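Local coordinates for protein BIM1 (Saccharomyces cerevisiae, PDB 2QJX) that binds microtubules and their growing plus ends as a yeast member of the EB1 family, here represented by its calponin-homology domain, at residues A[54-59]-A[66-71]. Sequence-based numbering, arbitrary orientation.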
loop_
_atom_site.group_PDB
_atom_site.type_symbol
_atom_site.label_atom_id
_atom_site.label_comp_id
_atom_site.label_asym_id
_atom_site.label_seq_id
_atom_site.Cartn_x
_atom_site.Cartn_y
_atom_site.Cartn_z
ATOM N N ARG A 54 -6.711 7.842 8.876
ATOM C CA ARG A 54 -6.760 6.735 9.826
ATOM C C ARG A 54 -5.755 5.624 9.551
ATOM O O ARG A 54 -5.617 4.675 10.335
ATOM C CB ARG A 54 -8.197 6.202 9.887
ATOM C CG ARG A 54 -9.157 7.205 10.536
ATOM C CD ARG A 54 -10.615 6.840 10.304
ATOM N NE ARG A 54 -11.219 7.688 9.279
ATOM C CZ ARG A 54 -12.222 7.308 8.490
ATOM N NH1 ARG A 54 -12.736 6.093 8.605
ATOM N NH2 ARG A 54 -12.700 8.141 7.575
ATOM N N VAL A 55 -5.049 5.751 8.436
ATOM C CA VAL A 55 -4.017 4.794 8.078
ATOM C C VAL A 55 -2.805 5.179 8.918
ATOM O O VAL A 55 -2.415 6.347 8.940
ATOM C CB VAL A 55 -3.648 4.901 6.581
ATOM C CG1 VAL A 55 -2.422 4.040 6.273
ATOM C CG2 VAL A 55 -4.829 4.468 5.729
ATOM N N LYS A 56 -2.237 4.216 9.636
ATOM C CA LYS A 56 -1.060 4.477 10.457
ATOM C C LYS A 56 0.114 4.376 9.500
ATOM O O LYS A 56 0.740 3.322 9.355
ATOM C CB LYS A 56 -0.941 3.433 11.571
ATOM C CG LYS A 56 -2.159 3.379 12.488
ATOM C CD LYS A 56 -2.421 4.732 13.131
ATOM C CE LYS A 56 -3.759 4.770 13.846
ATOM N NZ LYS A 56 -4.097 6.149 14.307
ATOM N N PHE A 57 0.403 5.493 8.841
ATOM C CA PHE A 57 1.454 5.524 7.846
ATOM C C PHE A 57 2.855 5.225 8.336
ATOM O O PHE A 57 3.602 4.500 7.678
ATOM C CB PHE A 57 1.448 6.863 7.108
ATOM C CG PHE A 57 1.888 6.741 5.693
ATOM C CD1 PHE A 57 1.035 6.194 4.739
ATOM C CD2 PHE A 57 3.187 7.070 5.326
ATOM C CE1 PHE A 57 1.465 5.966 3.445
ATOM C CE2 PHE A 57 3.633 6.845 4.027
ATOM C CZ PHE A 57 2.769 6.290 3.083
ATOM N N ASN A 58 3.219 5.781 9.485
ATOM C CA ASN A 58 4.539 5.559 10.045
ATOM C C ASN A 58 4.425 4.706 11.306
ATOM O O ASN A 58 4.876 5.095 12.376
ATOM C CB ASN A 58 5.197 6.909 10.349
ATOM C CG ASN A 58 5.411 7.737 9.095
ATOM O OD1 ASN A 58 6.226 7.388 8.239
ATOM N ND2 ASN A 58 4.665 8.833 8.969
ATOM N N ALA A 59 3.815 3.534 11.152
ATOM C CA ALA A 59 3.598 2.603 12.258
ATOM C C ALA A 59 4.810 1.732 12.583
ATOM O O ALA A 59 5.630 1.435 11.714
ATOM C CB ALA A 59 2.392 1.711 11.948
ATOM N N GLN A 66 -2.365 -3.985 11.702
ATOM C CA GLN A 66 -3.648 -4.669 11.588
ATOM C C GLN A 66 -4.736 -3.718 11.105
ATOM O O GLN A 66 -5.586 -4.100 10.295
ATOM C CB GLN A 66 -4.057 -5.276 12.931
ATOM C CG GLN A 66 -5.030 -6.441 12.798
ATOM C CD GLN A 66 -4.367 -7.700 12.255
ATOM O OE1 GLN A 66 -3.414 -8.216 12.842
ATOM N NE2 GLN A 66 -4.872 -8.201 11.135
ATOM N N THR A 67 -4.706 -2.488 11.612
ATOM C CA THR A 67 -5.672 -1.463 11.232
ATOM C C THR A 67 -5.499 -1.109 9.761
ATOM O O THR A 67 -6.479 -0.918 9.037
ATOM C CB THR A 67 -5.492 -0.184 12.078
ATOM O OG1 THR A 67 -5.959 -0.428 13.409
ATOM C CG2 THR A 67 -6.271 0.982 11.478
ATOM N N ASN A 68 -4.250 -1.022 9.315
ATOM C CA ASN A 68 -3.992 -0.697 7.920
ATOM C C ASN A 68 -4.558 -1.778 7.020
ATOM O O ASN A 68 -5.171 -1.489 5.994
ATOM C CB ASN A 68 -2.492 -0.543 7.667
ATOM C CG ASN A 68 -1.900 0.624 8.421
ATOM O OD1 ASN A 68 -2.618 1.542 8.820
ATOM N ND2 ASN A 68 -0.585 0.609 8.607
ATOM N N TYR A 69 -4.367 -3.031 7.409
ATOM C CA TYR A 69 -4.879 -4.127 6.606
ATOM C C TYR A 69 -6.404 -4.203 6.595
ATOM O O TYR A 69 -7.001 -4.600 5.596
ATOM C CB TYR A 69 -4.260 -5.450 7.062
ATOM C CG TYR A 69 -2.856 -5.622 6.540
ATOM C CD1 TYR A 69 -1.749 -5.496 7.381
ATOM C CD2 TYR A 69 -2.632 -5.848 5.184
ATOM C CE1 TYR A 69 -0.454 -5.585 6.875
ATOM C CE2 TYR A 69 -1.344 -5.938 4.671
ATOM C CZ TYR A 69 -0.262 -5.805 5.518
ATOM O OH TYR A 69 1.008 -5.875 4.995
ATOM N N LYS A 70 -7.049 -3.814 7.686
ATOM C CA LYS A 70 -8.504 -3.840 7.697
ATOM C C LYS A 70 -9.018 -2.737 6.768
ATOM O O LYS A 70 -10.041 -2.897 6.099
ATOM C CB LYS A 70 -9.023 -3.683 9.128
ATOM C CG LYS A 70 -8.757 -4.947 9.942
ATOM C CD LYS A 70 -9.341 -4.919 11.343
ATOM C CE LYS A 70 -9.115 -6.270 12.025
ATOM N NZ LYS A 70 -9.497 -6.272 13.465
ATOM N N ILE A 71 -8.287 -1.630 6.710
ATOM C CA ILE A 71 -8.645 -0.523 5.826
ATOM C C ILE A 71 -8.435 -0.982 4.385
ATOM O O ILE A 71 -9.257 -0.696 3.514
ATOM C CB ILE A 71 -7.768 0.726 6.105
ATOM C CG1 ILE A 71 -8.207 1.384 7.418
ATOM C CG2 ILE A 71 -7.879 1.726 4.944
ATOM C CD1 ILE A 71 -7.250 2.471 7.937
#
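The amide nitrogen ND2 of buried Asn68 is gripped by two backbone carbonyls: it donates to Lys56 O at 3.1 Å and also to Thr35 O. The same carboxamide accepts through its oxygen, with Lys56 N 2.8 Å from Asn68 OD1. This second bond is directed at a lone pair, since the donor lies in the carbonyl plane at a C=O...N angle of 136°. The ND2 bond is straight enough at the hydrogen (157°), but reaches the Lys56 oxygen from above the carbonyl plane rather than on a lone pair. Between them the two bonds hold both backbone polar atoms, N and O, of Lys56, which is the centre of an inverse gamma turn, and fix which way the amide is flipped. Asn68 CG lies anti to its own carbonyl carbon (chi1 -65°), which carries the amide across to the loop. With an alanine in place of Asn68, Lys56 N, Lys56 O and Thr35 O would probably all lose their side-chain partner and the turn would be freer to shift.

Van der Waals contacts surround the amide. Val55 CG1 rests 3.6 Å from Asn68 OD1, while its other methyl, CG2, makes an apolar contact with Ile71 CD1 at 3.8 Å. Ile71 CD1 also reaches the backbone, 3.6 Å from Arg54 O, and Thr67 CG2 touches that carbonyl oxygen more loosely at 3.9 Å. Arg127, the C-terminal residue, bonds to Val55 O.

In the calponin-homology fold, this contact ties the loop that follows helix 37-47 back onto helix 62-78, the helix it leads into, while Ala37 of helix 37-47 packs against Asn68.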